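Local coordinates for protein V-type ATP synthase alpha chain (Nanoarchaeum equitans Kin4-M, PDB 5BN3) that belongs to the ATP synthase alpha/beta family as the A subunit of a V-type complex and holds adenosine-5'-diphosphate in a pocket formed partly by its P-loop, at residues A[204-208]-A[209-213]; A[391-394]-A[395-398]; A[425-428]-A[429-433]. One frame throughout, in Å; residues are numbered along the deposited sequence.

Interaction 1: A[204-208]-A[209-213]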
loop_
_atom_site.group_PDB
_atom_site.type_symbol
_atom_site.label_atom_id
_atom_site.label_comp_id
_atom_site.label_asym_id
_atom_site.label_seq_id
_atom_site.Cartn_x
_atom_site.Cartn_y
_atom_site.Cartn_z
ATOM N N THR A 204 38.101 -7.552 9.456
ATOM C CA THR A 204 37.462 -7.467 8.147
ATOM C C THR A 204 37.744 -6.086 7.559
ATOM O O THR A 204 37.416 -5.068 8.170
ATOM C CB THR A 204 35.942 -7.702 8.247
ATOM O OG1 THR A 204 35.693 -9.031 8.724
ATOM C CG2 THR A 204 35.284 -7.532 6.885
ATOM N N ARG A 205 38.350 -6.062 6.372
ATOM C CA ARG A 205 38.855 -4.827 5.766
ATOM C C ARG A 205 37.816 -3.714 5.593
ATOM O O ARG A 205 38.058 -2.571 5.984
ATOM C CB ARG A 205 39.530 -5.132 4.419
ATOM C CG ARG A 205 40.819 -5.943 4.546
ATOM C CD ARG A 205 41.509 -6.135 3.199
ATOM N NE ARG A 205 40.820 -7.110 2.358
ATOM C CZ ARG A 205 41.049 -8.419 2.395
ATOM N NH1 ARG A 205 41.945 -8.913 3.235
ATOM N NH2 ARG A 205 40.379 -9.234 1.595
ATOM N N VAL A 206 36.670 -4.043 5.007
ATOM C CA VAL A 206 35.641 -3.035 4.756
ATOM C C VAL A 206 35.139 -2.415 6.062
ATOM O O VAL A 206 34.818 -1.227 6.114
ATOM C CB VAL A 206 34.472 -3.605 3.904
ATOM C CG1 VAL A 206 33.779 -4.762 4.623
ATOM C CG2 VAL A 206 33.477 -2.512 3.546
ATOM N N LEU A 207 35.113 -3.212 7.125
ATOM C CA LEU A 207 34.647 -2.724 8.422
ATOM C C LEU A 207 35.735 -1.987 9.199
ATOM O O LEU A 207 35.434 -1.220 10.111
ATOM C CB LEU A 207 34.096 -3.874 9.267
ATOM C CG LEU A 207 32.914 -4.657 8.699
ATOM C CD1 LEU A 207 32.303 -5.546 9.769
ATOM C CD2 LEU A 207 31.874 -3.712 8.133
ATOM N N ASP A 208 36.996 -2.216 8.846
ATOM C CA ASP A 208 38.102 -1.600 9.579
ATOM C C ASP A 208 38.548 -0.261 8.995
ATOM O O ASP A 208 38.995 0.623 9.726
ATOM C CB ASP A 208 39.292 -2.564 9.678
ATOM C CG ASP A 208 39.000 -3.764 10.559
ATOM O OD1 ASP A 208 38.021 -3.710 11.333
ATOM O OD2 ASP A 208 39.756 -4.758 10.484
ATOM N N ILE A 209 38.419 -0.108 7.682
ATOM C CA ILE A 209 38.880 1.106 7.017
ATOM C C ILE A 209 37.730 1.960 6.494
ATOM O O ILE A 209 37.663 3.160 6.764
ATOM C CB ILE A 209 39.822 0.778 5.843
ATOM C CG1 ILE A 209 40.992 -0.076 6.326
ATOM C CG2 ILE A 209 40.336 2.052 5.208
ATOM C CD1 ILE A 209 41.868 0.609 7.358
ATOM N N MET A 210 36.827 1.335 5.747
ATOM C CA MET A 210 35.747 2.065 5.095
ATOM C C MET A 210 34.705 2.603 6.076
ATOM O O MET A 210 34.410 3.796 6.071
ATOM C CB MET A 210 35.088 1.189 4.026
ATOM C CG MET A 210 36.047 0.684 2.956
ATOM S SD MET A 210 36.560 1.984 1.811
ATOM C CE MET A 210 38.201 2.337 2.419
ATOM N N PHE A 211 34.157 1.732 6.922
ATOM C CA PHE A 211 33.111 2.154 7.858
ATOM C C PHE A 211 33.366 1.735 9.309
ATOM O O PHE A 211 32.508 1.105 9.929
ATOM C CB PHE A 211 31.752 1.612 7.395
ATOM C CG PHE A 211 31.452 1.885 5.943
ATOM C CD1 PHE A 211 30.994 3.130 5.539
ATOM C CD2 PHE A 211 31.628 0.896 4.984
ATOM C CE1 PHE A 211 30.719 3.387 4.205
ATOM C CE2 PHE A 211 31.354 1.147 3.648
ATOM C CZ PHE A 211 30.899 2.394 3.261
ATOM N N PRO A 212 34.525 2.119 9.872
ATOM C CA PRO A 212 34.841 1.626 11.215
ATOM C C PRO A 212 34.043 2.325 12.307
ATOM O O PRO A 212 33.635 3.474 12.132
ATOM C CB PRO A 212 36.324 1.976 11.368
ATOM C CG PRO A 212 36.487 3.212 10.552
ATOM C CD PRO A 212 35.563 3.040 9.367
ATOM N N ILE A 213 33.815 1.627 13.415
ATOM C CA ILE A 213 33.284 2.254 14.616
ATOM C C ILE A 213 34.361 2.249 15.692
ATOM O O ILE A 213 35.385 1.577 15.554
ATOM C CB ILE A 213 32.037 1.525 15.158
ATOM C CG1 ILE A 213 32.355 0.067 15.491
ATOM C CG2 ILE A 213 30.910 1.593 14.164
ATOM C CD1 ILE A 213 31.172 -0.689 16.086
HETATM O O HOH W 1 34.824 -1.214 13.128
#

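Interaction 2: A[391-394]-A[395-398]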
loop_
_atom_site.group_PDB
_atom_site.type_symbol
_atom_site.label_atom_id
_atom_site.label_comp_id
_atom_site.label_asym_id
_atom_site.label_seq_id
_atom_site.Cartn_x
_atom_site.Cartn_y
_atom_site.Cartn_z
ATOM N N THR A 391 14.581 -1.677 11.233
ATOM C CA THR A 391 15.778 -1.088 10.641
ATOM C C THR A 391 15.836 0.414 10.901
ATOM O O THR A 391 16.862 0.933 11.335
ATOM C CB THR A 391 15.828 -1.321 9.118
ATOM O OG1 THR A 391 15.776 -2.726 8.842
ATOM C CG2 THR A 391 17.110 -0.748 8.543
ATOM N N GLN A 392 14.733 1.111 10.638
ATOM C CA GLN A 392 14.712 2.567 10.757
ATOM C C GLN A 392 14.879 3.057 12.191
ATOM O O GLN A 392 15.607 4.019 12.434
ATOM C CB GLN A 392 13.444 3.148 10.118
ATOM C CG GLN A 392 13.439 3.058 8.595
ATOM C CD GLN A 392 14.676 3.684 7.980
ATOM O OE1 GLN A 392 15.130 4.737 8.420
ATOM N NE2 GLN A 392 15.241 3.027 6.971
ATOM N N ASN A 393 14.209 2.405 13.138
ATOM C CA ASN A 393 14.402 2.731 14.551
ATOM C C ASN A 393 15.846 2.517 14.991
ATOM O O ASN A 393 16.421 3.350 15.696
ATOM C CB ASN A 393 13.476 1.889 15.437
ATOM C CG ASN A 393 12.033 2.344 15.379
ATOM O OD1 ASN A 393 11.736 3.464 14.960
ATOM N ND2 ASN A 393 11.125 1.479 15.817
ATOM N N THR A 394 16.419 1.391 14.577
ATOM C CA THR A 394 17.794 1.047 14.922
ATOM C C THR A 394 18.795 2.082 14.398
ATOM O O THR A 394 19.769 2.410 15.073
ATOM C CB THR A 394 18.160 -0.359 14.392
ATOM O OG1 THR A 394 17.256 -1.329 14.940
ATOM C CG2 THR A 394 19.576 -0.731 14.778
ATOM N N LEU A 395 18.538 2.613 13.205
ATOM C CA LEU A 395 19.438 3.596 12.600
ATOM C C LEU A 395 19.510 4.904 13.384
ATOM O O LEU A 395 20.473 5.660 13.254
ATOM C CB LEU A 395 19.040 3.868 11.145
ATOM C CG LEU A 395 19.250 2.696 10.186
ATOM C CD1 LEU A 395 19.069 3.131 8.738
ATOM C CD2 LEU A 395 20.620 2.089 10.401
ATOM N N ARG A 396 18.498 5.175 14.202
ATOM C CA ARG A 396 18.517 6.383 15.022
ATOM C C ARG A 396 19.114 6.119 16.403
ATOM O O ARG A 396 19.153 7.009 17.254
ATOM C CB ARG A 396 17.114 6.991 15.124
ATOM C CG ARG A 396 16.529 7.379 13.770
ATOM C CD ARG A 396 15.507 8.496 13.890
ATOM N NE ARG A 396 14.442 8.171 14.834
ATOM C CZ ARG A 396 13.375 7.436 14.535
ATOM N NH1 ARG A 396 13.229 6.941 13.315
ATOM N NH2 ARG A 396 12.455 7.197 15.458
ATOM N N LEU A 397 19.608 4.900 16.606
ATOM C CA LEU A 397 20.202 4.515 17.885
ATOM C C LEU A 397 21.685 4.145 17.781
ATOM O O LEU A 397 22.440 4.320 18.740
ATOM C CB LEU A 397 19.424 3.350 18.508
ATOM C CG LEU A 397 17.971 3.607 18.916
ATOM C CD1 LEU A 397 17.282 2.308 19.321
ATOM C CD2 LEU A 397 17.902 4.616 20.048
ATOM N N VAL A 398 22.105 3.644 16.621
ATOM C CA VAL A 398 23.471 3.127 16.469
ATOM C C VAL A 398 24.425 4.118 15.802
ATOM O O VAL A 398 23.996 5.144 15.271
ATOM C CB VAL A 398 23.496 1.783 15.707
ATOM C CG1 VAL A 398 22.655 0.750 16.437
ATOM C CG2 VAL A 398 22.988 1.964 14.279
HETATM O O HOH W 2 9.933 5.799 15.110
HETATM O O HOH W 3 11.039 5.074 12.210
#

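Interaction 3: A[425-428]-A[429-433]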
loop_
_atom_site.group_PDB
_atom_site.type_symbol
_atom_site.label_atom_id
_atom_site.label_comp_id
_atom_site.label_asym_id
_atom_site.label_seq_id
_atom_site.Cartn_x
_atom_site.Cartn_y
_atom_site.Cartn_z
ATOM N N LYS A 425 29.333 7.100 11.742
ATOM C CA LYS A 425 29.301 8.441 12.308
ATOM C C LYS A 425 30.468 8.633 13.268
ATOM O O LYS A 425 30.539 9.636 13.975
ATOM C CB LYS A 425 27.975 8.688 13.037
ATOM C CG LYS A 425 26.737 8.629 12.154
ATOM C CD LYS A 425 25.470 8.878 12.965
ATOM C CE LYS A 425 25.481 10.253 13.619
ATOM N NZ LYS A 425 25.417 11.363 12.625
ATOM N N GLN A 426 31.382 7.669 13.283
ATOM C CA GLN A 426 32.459 7.657 14.267
ATOM C C GLN A 426 33.859 7.733 13.662
ATOM O O GLN A 426 34.844 7.484 14.348
ATOM C CB GLN A 426 32.319 6.430 15.181
ATOM C CG GLN A 426 31.034 6.445 16.011
ATOM C CD GLN A 426 30.844 5.205 16.865
ATOM O OE1 GLN A 426 31.702 4.323 16.908
ATOM N NE2 GLN A 426 29.707 5.133 17.552
ATOM N N TRP A 427 33.950 8.091 12.385
ATOM C CA TRP A 427 35.255 8.240 11.747
ATOM C C TRP A 427 36.104 9.327 12.407
ATOM O O TRP A 427 37.327 9.207 12.472
ATOM C CB TRP A 427 35.111 8.533 10.252
ATOM C CG TRP A 427 36.425 8.833 9.584
ATOM C CD1 TRP A 427 36.850 10.039 9.103
ATOM C CD2 TRP A 427 37.494 7.908 9.345
ATOM N NE1 TRP A 427 38.112 9.917 8.567
ATOM C CE2 TRP A 427 38.529 8.619 8.706
ATOM C CE3 TRP A 427 37.673 6.547 9.605
ATOM C CZ2 TRP A 427 39.727 8.012 8.325
ATOM C CZ3 TRP A 427 38.858 5.947 9.226
ATOM C CH2 TRP A 427 39.870 6.678 8.594
ATOM N N GLU A 428 35.457 10.381 12.899
ATOM C CA GLU A 428 36.180 11.493 13.519
ATOM C C GLU A 428 36.910 11.088 14.801
ATOM O O GLU A 428 37.864 11.750 15.212
ATOM C CB GLU A 428 35.238 12.675 13.793
ATOM C CG GLU A 428 34.109 12.386 14.773
ATOM C CD GLU A 428 33.259 13.612 15.063
ATOM O OE1 GLU A 428 33.739 14.515 15.781
ATOM O OE2 GLU A 428 32.111 13.674 14.571
ATOM N N PHE A 429 36.470 9.998 15.420
ATOM C CA PHE A 429 37.057 9.542 16.677
ATOM C C PHE A 429 38.175 8.518 16.477
ATOM O O PHE A 429 38.946 8.248 17.401
ATOM C CB PHE A 429 35.979 8.948 17.589
ATOM C CG PHE A 429 34.843 9.887 17.892
ATOM C CD1 PHE A 429 35.028 10.976 18.732
ATOM C CD2 PHE A 429 33.582 9.664 17.359
ATOM C CE1 PHE A 429 33.980 11.835 19.018
ATOM C CE2 PHE A 429 32.531 10.520 17.643
ATOM C CZ PHE A 429 32.730 11.606 18.473
ATOM N N VAL A 430 38.261 7.950 15.277
ATOM C CA VAL A 430 39.224 6.882 15.013
ATOM C C VAL A 430 40.279 7.265 13.976
ATOM O O VAL A 430 41.293 6.579 13.836
ATOM C CB VAL A 430 38.520 5.575 14.570
ATOM C CG1 VAL A 430 37.404 5.223 15.533
ATOM C CG2 VAL A 430 37.967 5.717 13.159
ATOM N N LYS A 431 40.039 8.357 13.253
ATOM C CA LYS A 431 40.979 8.809 12.231
ATOM C C LYS A 431 42.317 9.200 12.849
ATOM O O LYS A 431 43.360 9.103 12.198
ATOM C CB LYS A 431 40.403 9.976 11.420
ATOM C CG LYS A 431 40.192 11.267 12.202
ATOM C CD LYS A 431 39.808 12.410 11.266
ATOM C CE LYS A 431 39.430 13.671 12.034
ATOM N NZ LYS A 431 38.945 14.752 11.126
ATOM N N LYS A 432 42.275 9.636 14.106
ATOM C CA LYS A 432 43.478 9.956 14.866
ATOM C C LYS A 432 44.413 8.758 14.863
ATOM O O LYS A 432 45.583 8.872 14.503
ATOM C CB LYS A 432 43.119 10.282 16.315
ATOM C CG LYS A 432 41.718 10.831 16.526
ATOM C CD LYS A 432 41.248 10.514 17.940
ATOM C CE LYS A 432 39.942 11.212 18.276
ATOM N NZ LYS A 432 39.420 10.783 19.605
ATOM N N TYR A 433 43.874 7.610 15.265
ATOM C CA TYR A 433 44.634 6.369 15.356
ATOM C C TYR A 433 45.308 6.005 14.041
ATOM O O TYR A 433 46.484 5.644 14.018
ATOM C CB TYR A 433 43.717 5.224 15.796
ATOM C CG TYR A 433 44.382 3.864 15.799
ATOM C CD1 TYR A 433 45.056 3.406 16.919
ATOM C CD2 TYR A 433 44.327 3.037 14.683
ATOM C CE1 TYR A 433 45.662 2.168 16.928
ATOM C CE2 TYR A 433 44.932 1.797 14.685
ATOM C CZ TYR A 433 45.596 1.368 15.810
ATOM O OH TYR A 433 46.201 0.135 15.819
#

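Interaction 1: A[204-208]-A[209-213]
Phe211 N and Val206 O meet in a 3.1 Å hydrogen bond that spans five residues instead of the usual four, so helix 205-210 finishes in a widened, pi-type turn. The donor stands almost in line with the carbonyl, 167° at the oxygen. The four-residue alternative, from Met210 N to the same Val206 O, is stretched to 3.3 Å and weak. Just before it, Ile209 N reaches Arg205 O at 3.0 Å in ordinary alpha-helical fashion.

The apolar part of the contact belongs to Val206, short and branched at CB. Val206 CG2, set opposite the backbone N across the CA-CB bond, touches both Met210 CB and Phe211 CD2 at 4.1 Å.

Pro212 has no N-H to continue the helix. Leu207 O instead meets Pro212 CA in a CA-H...O contact of 3.1 Å and accepts a hydrogen bond from a water, which in turn takes one from Ile213 N. Asp208 O, buried with Pro212 CB 3.4 Å away, has no partner in the model.

Asp208 turns its carboxylate back to Thr202 OG1 and Gly203 N, just before the helix, and Arg205 forms a salt bridge with Asp498 and a hydrogen bond to Phe488 O. Ile209 packs on helix 503-523, Pro212 on helix 427-437, and Ile213 on strand 370-379 of the central sheet.

Interaction 2: A[391-394]-A[395-398]
Leu395 brings its branch point against the carbonyl oxygen of Thr391, CG 3.2 Å from Thr391 O, while its own N gives that oxygen a hydrogen bond of 3.0 Å. After this four-residue bond three-residue ones appear: Arg396 N to Asn393 O, and Leu397 N to Thr394 O, 2.9 Å, from well above the carbonyl plane. Thr394 O also takes Val398 N, at 3.1 Å and almost in line with the C=O bond (172° at the oxygen). The Thr394 methyl, CG2, packs on Val398 CG1 at 3.8 Å. With chi1 at -58° this methyl lies opposite the backbone N, and the hydroxyl turns back to bond Val390 O, so one beta-branched residue serves both a polar and an apolar neighbour. The turn ends helix 389-395 in the nucleotide-binding domain, of P-loop NTPase fold; Thr394 and Val398 rest on strand 218-222, the strand leading to the P-loop. Asn393 OD1 stands 3.8 Å from Arg396 NH2, amide and guanidinium planes nearly perpendicular. In the guanidinium plane, water 2 accepts from Arg396 NH2 at 2.9 Å and water 3 from Arg396 NH1 at 3.1 Å, both donating to Asn393 OD1. Arg396 NE bonds Asn230 of the chain of NEQ263, whose Pro136 packs on Leu395, suitably apolar.

Interaction 3: A[425-428]-A[429-433]
Lys431 CB lies over one face of the Trp427 indole, 3.9 Å from the centroid of the five-membered ring and 26° off its normal, a CH-pi contact. Val430 CG2 comes obliquely to the same indole, 3.7 Å from Trp427 CE3. Phe429 has Glu428 CG over the centre of one face, 3.8 Å from the ring centroid, and Gln426 CA at its edge, near the ring plane. Beyond CG the glutamate runs alongside the ring, its carboxylate stacked only 10° from the ring plane. The first torsion of Glu428, 63°, sets CG between the backbone N and the carbonyl carbon, on the side where the Phe429 ring lies. The backbone here opens helix 427-437, first in the run of helices that ends the chain: Trp427 O accepts from Lys431 N at 2.9 Å, nearly in line, and from Val430 N at 3.2 Å from above the carbonyl plane. Phe429 N bonds Gln426 O across three residues, as Val430 N does Trp427 O. A long aliphatic lysine stem suits the indole face, for the ammonium can run on beyond it. Trp427 also has a cation-pi contact with Arg445. Lys425 forms a salt bridge to Glu141 of the chain of NEQ263, and Arg142 of that chain makes a long, weak ion pair with Glu428.

How the interactions relate
Along the chain the three contacts follow in series, at 204-213, 391-398 and 425-433. Interactions 1 and 3 are neighbours, their centres 11 Å apart: Pro212 CG packs 3.7 Å from Trp427 CE3, and Ile213 CB lies 3.3 Å from Gln426 OE1. The turn that leaves helix 205-210 thus sits on the start of helix 427-437, so that the nucleotide-binding part packs against the first of the closing helices. Interaction 2 stands apart, its centre about 19 Å from that of interaction 1 and about 20 Å from that of interaction 3, and touches neither. Strands 218-222 and 370-379, paired in the central sheet, receive interactions 2 and 1 respectively. Interactions 2 and 3 also meet the chain of NEQ263, whereas interaction 1 stays within the subunit.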